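Local coordinates for heavy metal cation tricomponent efflux pump ZneA(CzcA-like) (Cupriavidus metallidurans, PDB 4K0J), which exchanges Zn(II) for protons as the inner-membrane RND pump of a three-component heavy-metal efflux system, at residues A718-L732 and T773-V787. Numbering follows the deposited sequence.
Sequences AAARLGINVADVMAL and TLTAANGAHVALAQV
Asp728, whose CB points toward the hairpin and rests against Leu774 CD1, turns its carboxylate back to the start of its own helix: OD1 accepts the backbone N-H of Asn725 at 2.7 Å (N to OD1). The N-H arrives from above the carboxylate plane, tilted 48° out of it. Asn725 sits at the N-cap position, and the bond ties its backbone N-H to a side chain in the helix's first turn. With CG lodged between its backbone N and carbonyl carbon (chi1 67°), Leu774 puts CD1 where it meets both Asp728 CB and Ile724 CD1, the latter 3.7 Å away, the two chains meeting at a slant. That same Ile724 methyl lies 3.4 Å from the carbonyl oxygen Thr775 O, while CG1 packs on Ala776 CB. Where the hairpin begins to turn, Ala777 N gives a weak, bent bond to Gly723 O at 3.2 Å.

The pair 773-775 and 781-783 forms a small antiparallel hairpin, probably in the funnel-like docking region of the periplasmic part, as in AcrB; the contact's centre lies about 55 Å from that of the chain. Val726, Val729 and Met730 of the helix also pack on Val714 of strand 707-714, and Met730 meets Ala211 of a second subunit.

Past the hairpin, Leu784 reaches the helix with CG trans to the backbone N (chi1 179°). Its CD1 meets Val729 CG1 at 3.6 Å, and CD2 touches Leu732 CD2 at 3.7 Å. Three residues on, Val787 CG1 packs against Ala718 CB and Leu722 CD1, the latter 3.5 Å off; Leu722 CD1 reaches on to Val782 CG1, with the Gln786 side chain alongside.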
loop_
_atom_site.group_PDB
_atom_site.type_symbol
_atom_site.label_atom_id
_atom_site.label_comp_id
_atom_site.label_asym_id
_atom_site.label_seq_id
_atom_site.Cartn_x
_atom_site.Cartn_y
_atom_site.Cartn_z
ATOM N N ALA C 718 -19.789 48.518 25.616
ATOM C CA ALA C 718 -19.006 49.026 26.739
ATOM C C ALA C 718 -17.563 49.272 26.332
ATOM O O ALA C 718 -17.006 50.327 26.619
ATOM C CB ALA C 718 -19.064 48.076 27.913
ATOM N N ALA C 719 -16.965 48.293 25.657
ATOM C CA ALA C 719 -15.588 48.402 25.188
ATOM C C ALA C 719 -15.528 49.249 23.923
ATOM O O ALA C 719 -14.450 49.544 23.405
ATOM C CB ALA C 719 -14.995 47.023 24.945
ATOM N N ALA C 720 -16.698 49.625 23.427
ATOM C CA ALA C 720 -16.797 50.527 22.297
ATOM C C ALA C 720 -16.834 51.953 22.823
ATOM O O ALA C 720 -16.593 52.908 22.086
ATOM C CB ALA C 720 -18.045 50.224 21.488
ATOM N N ARG C 721 -17.138 52.088 24.109
ATOM C CA ARG C 721 -17.164 53.393 24.754
ATOM C C ARG C 721 -15.963 53.577 25.671
ATOM O O ARG C 721 -15.825 54.614 26.319
ATOM C CB ARG C 721 -18.462 53.583 25.540
ATOM C CG ARG C 721 -19.690 53.702 24.661
ATOM C CD ARG C 721 -20.953 53.857 25.480
ATOM N NE ARG C 721 -21.609 52.583 25.762
ATOM C CZ ARG C 721 -21.469 51.896 26.892
ATOM N NH1 ARG C 721 -22.114 50.748 27.053
ATOM N NH2 ARG C 721 -20.688 52.355 27.859
ATOM N N LEU C 722 -15.096 52.567 25.722
ATOM C CA LEU C 722 -13.894 52.636 26.547
ATOM C C LEU C 722 -12.643 52.355 25.729
ATOM O O LEU C 722 -11.531 52.381 26.259
ATOM C CB LEU C 722 -13.970 51.656 27.722
ATOM C CG LEU C 722 -15.051 51.882 28.781
ATOM C CD1 LEU C 722 -14.810 50.998 29.994
ATOM C CD2 LEU C 722 -15.116 53.345 29.190
ATOM N N GLY C 723 -12.829 52.083 24.441
ATOM C CA GLY C 723 -11.716 51.777 23.562
ATOM C C GLY C 723 -10.915 50.579 24.043
ATOM O O GLY C 723 -9.792 50.730 24.531
ATOM N N ILE C 724 -11.504 49.391 23.917
ATOM C CA ILE C 724 -10.855 48.144 24.317
ATOM C C ILE C 724 -11.236 47.021 23.356
ATOM O O ILE C 724 -12.389 46.934 22.922
ATOM C CB ILE C 724 -11.220 47.747 25.773
ATOM C CG1 ILE C 724 -10.359 48.526 26.768
ATOM C CG2 ILE C 724 -11.063 46.237 25.996
ATOM C CD1 ILE C 724 -10.133 47.815 28.084
ATOM N N ASN C 725 -10.263 46.183 23.009
ATOM C CA ASN C 725 -10.504 45.023 22.159
ATOM C C ASN C 725 -10.901 43.805 22.973
ATOM O O ASN C 725 -10.414 43.603 24.084
ATOM C CB ASN C 725 -9.252 44.676 21.358
ATOM C CG ASN C 725 -8.807 45.799 20.458
ATOM O OD1 ASN C 725 -9.614 46.411 19.761
ATOM N ND2 ASN C 725 -7.509 46.079 20.464
ATOM N N VAL C 726 -11.770 42.977 22.410
ATOM C CA VAL C 726 -12.119 41.732 23.068
ATOM C C VAL C 726 -10.878 40.848 23.145
ATOM O O VAL C 726 -10.754 40.015 24.038
ATOM C CB VAL C 726 -13.277 41.007 22.345
ATOM C CG1 VAL C 726 -13.998 41.972 21.420
ATOM C CG2 VAL C 726 -12.769 39.796 21.570
ATOM N N ALA C 727 -9.949 41.057 22.218
ATOM C CA ALA C 727 -8.700 40.303 22.197
ATOM C C ALA C 727 -7.816 40.591 23.416
ATOM O O ALA C 727 -7.032 39.736 23.828
ATOM C CB ALA C 727 -7.940 40.578 20.910
ATOM N N ASP C 728 -7.941 41.792 23.981
ATOM C CA ASP C 728 -7.182 42.167 25.172
ATOM C C ASP C 728 -7.687 41.344 26.348
ATOM O O ASP C 728 -6.911 40.851 27.180
ATOM C CB ASP C 728 -7.361 43.656 25.492
ATOM C CG ASP C 728 -7.311 44.545 24.254
ATOM O OD1 ASP C 728 -7.987 45.598 24.256
ATOM O OD2 ASP C 728 -6.599 44.203 23.285
ATOM N N VAL C 729 -9.009 41.211 26.393
ATOM C CA VAL C 729 -9.709 40.442 27.409
ATOM C C VAL C 729 -9.359 38.965 27.313
ATOM O O VAL C 729 -8.944 38.351 28.291
ATOM C CB VAL C 729 -11.216 40.594 27.217
ATOM C CG1 VAL C 729 -11.961 40.185 28.478
ATOM C CG2 VAL C 729 -11.538 42.028 26.835
ATOM N N MET C 730 -9.531 38.401 26.121
ATOM C CA MET C 730 -9.219 37.000 25.868
ATOM C C MET C 730 -7.750 36.701 26.149
ATOM O O MET C 730 -7.411 35.612 26.608
ATOM C CB MET C 730 -9.556 36.637 24.424
ATOM C CG MET C 730 -10.980 36.972 24.020
ATOM S SD MET C 730 -12.218 36.052 24.948
ATOM C CE MET C 730 -12.998 37.375 25.850
ATOM N N ALA C 731 -6.884 37.669 25.865
ATOM C CA ALA C 731 -5.476 37.530 26.200
ATOM C C ALA C 731 -5.348 37.438 27.708
ATOM O O ALA C 731 -4.630 36.580 28.229
ATOM C CB ALA C 731 -4.683 38.708 25.679
ATOM N N LEU C 732 -6.061 38.328 28.397
ATOM C CA LEU C 732 -6.044 38.374 29.851
ATOM C C LEU C 732 -6.452 37.038 30.440
ATOM O O LEU C 732 -5.874 36.594 31.431
ATOM C CB LEU C 732 -6.985 39.468 30.357
ATOM C CG LEU C 732 -7.270 39.523 31.860
ATOM C CD1 LEU C 732 -6.208 40.321 32.591
ATOM C CD2 LEU C 732 -8.651 40.101 32.117
ATOM N N THR C 773 -7.398 44.544 36.403
ATOM C CA THR C 773 -7.554 45.596 35.409
ATOM C C THR C 773 -6.799 45.332 34.104
ATOM O O THR C 773 -5.963 44.431 34.017
ATOM C CB THR C 773 -7.100 46.953 35.984
ATOM O OG1 THR C 773 -7.633 48.023 35.194
ATOM C CG2 THR C 773 -5.578 47.032 36.007
ATOM N N LEU C 774 -7.117 46.137 33.095
ATOM C CA LEU C 774 -6.459 46.098 31.798
ATOM C C LEU C 774 -6.567 47.482 31.156
ATOM O O LEU C 774 -7.629 48.106 31.188
ATOM C CB LEU C 774 -7.087 45.030 30.897
ATOM C CG LEU C 774 -8.525 45.228 30.410
ATOM C CD1 LEU C 774 -8.759 44.486 29.104
ATOM C CD2 LEU C 774 -9.529 44.775 31.456
ATOM N N THR C 775 -5.469 47.968 30.584
ATOM C CA THR C 775 -5.429 49.333 30.060
ATOM C C THR C 775 -6.294 49.540 28.814
ATOM O O THR C 775 -6.807 48.582 28.234
ATOM C CB THR C 775 -3.990 49.786 29.774
ATOM O OG1 THR C 775 -3.323 48.785 28.997
ATOM C CG2 THR C 775 -3.233 49.988 31.076
ATOM N N ALA C 776 -6.450 50.799 28.412
ATOM C CA ALA C 776 -7.338 51.153 27.309
ATOM C C ALA C 776 -6.643 52.022 26.266
ATOM O O ALA C 776 -5.412 52.043 26.176
ATOM C CB ALA C 776 -8.575 51.858 27.838
ATOM N N ALA C 777 -7.443 52.737 25.478
ATOM C CA ALA C 777 -6.919 53.615 24.433
ATOM C C ALA C 777 -6.534 54.984 24.987
ATOM O O ALA C 777 -5.744 55.709 24.380
ATOM C CB ALA C 777 -7.935 53.764 23.309
ATOM N N ASN C 778 -7.098 55.332 26.139
ATOM C CA ASN C 778 -6.817 56.609 26.785
ATOM C C ASN C 778 -5.566 56.561 27.657
ATOM O O ASN C 778 -5.221 57.543 28.315
ATOM C CB ASN C 778 -8.021 57.068 27.612
ATOM C CG ASN C 778 -8.610 55.951 28.448
ATOM O OD1 ASN C 778 -8.079 55.599 29.500
ATOM N ND2 ASN C 778 -9.718 55.385 27.980
ATOM N N GLY C 779 -4.893 55.413 27.657
ATOM C CA GLY C 779 -3.661 55.249 28.405
ATOM C C GLY C 779 -3.870 55.189 29.906
ATOM O O GLY C 779 -3.068 55.716 30.675
ATOM N N ALA C 780 -4.954 54.542 30.322
ATOM C CA ALA C 780 -5.265 54.408 31.738
ATOM C C ALA C 780 -5.986 53.095 32.011
ATOM O O ALA C 780 -6.763 52.623 31.181
ATOM C CB ALA C 780 -6.100 55.586 32.210
ATOM N N HIS C 781 -5.724 52.512 33.177
ATOM C CA HIS C 781 -6.298 51.222 33.548
ATOM C C HIS C 781 -7.828 51.202 33.502
ATOM O O HIS C 781 -8.482 52.222 33.731
ATOM C CB HIS C 781 -5.816 50.810 34.940
ATOM C CG HIS C 781 -6.206 51.768 36.024
ATOM N ND1 HIS C 781 -5.362 52.757 36.482
ATOM C CD2 HIS C 781 -7.351 51.889 36.738
ATOM C CE1 HIS C 781 -5.970 53.446 37.432
ATOM N NE2 HIS C 781 -7.178 52.941 37.606
ATOM N N VAL C 782 -8.388 50.034 33.195
ATOM C CA VAL C 782 -9.836 49.827 33.196
ATOM C C VAL C 782 -10.170 48.459 33.780
ATOM O O VAL C 782 -9.689 47.440 33.290
ATOM C CB VAL C 782 -10.435 49.914 31.775
ATOM C CG1 VAL C 782 -11.857 49.391 31.769
ATOM C CG2 VAL C 782 -10.405 51.342 31.267
ATOM N N ALA C 783 -10.987 48.437 34.829
ATOM C CA ALA C 783 -11.352 47.186 35.486
ATOM C C ALA C 783 -12.127 46.289 34.536
ATOM O O ALA C 783 -12.858 46.773 33.677
ATOM C CB ALA C 783 -12.160 47.455 36.737
ATOM N N LEU C 784 -11.957 44.982 34.695
ATOM C CA LEU C 784 -12.547 44.010 33.783
ATOM C C LEU C 784 -14.076 43.961 33.865
ATOM O O LEU C 784 -14.751 43.755 32.855
ATOM C CB LEU C 784 -11.960 42.621 34.047
ATOM C CG LEU C 784 -12.508 41.490 33.175
ATOM C CD1 LEU C 784 -12.145 41.738 31.721
ATOM C CD2 LEU C 784 -12.010 40.134 33.652
ATOM N N ALA C 785 -14.622 44.161 35.062
ATOM C CA ALA C 785 -16.068 44.085 35.264
ATOM C C ALA C 785 -16.795 45.309 34.704
ATOM O O ALA C 785 -18.000 45.483 34.898
ATOM C CB ALA C 785 -16.385 43.903 36.736
ATOM N N GLN C 786 -16.046 46.146 33.997
ATOM C CA GLN C 786 -16.560 47.386 33.442
ATOM C C GLN C 786 -16.994 47.178 31.996
ATOM O O GLN C 786 -17.707 48.006 31.429
ATOM C CB GLN C 786 -15.472 48.457 33.511
ATOM C CG GLN C 786 -15.971 49.874 33.687
ATOM C CD GLN C 786 -14.873 50.814 34.153
ATOM O OE1 GLN C 786 -13.930 50.404 34.836
ATOM N NE2 GLN C 786 -14.991 52.083 33.786
ATOM N N VAL C 787 -16.563 46.069 31.401
ATOM C CA VAL C 787 -16.832 45.805 29.989
ATOM C C VAL C 787 -17.123 44.335 29.697
ATOM O O VAL C 787 -17.192 43.931 28.536
ATOM C CB VAL C 787 -15.640 46.231 29.097
ATOM C CG1 VAL C 787 -15.610 47.742 28.901
ATOM C CG2 VAL C 787 -14.325 45.719 29.674
#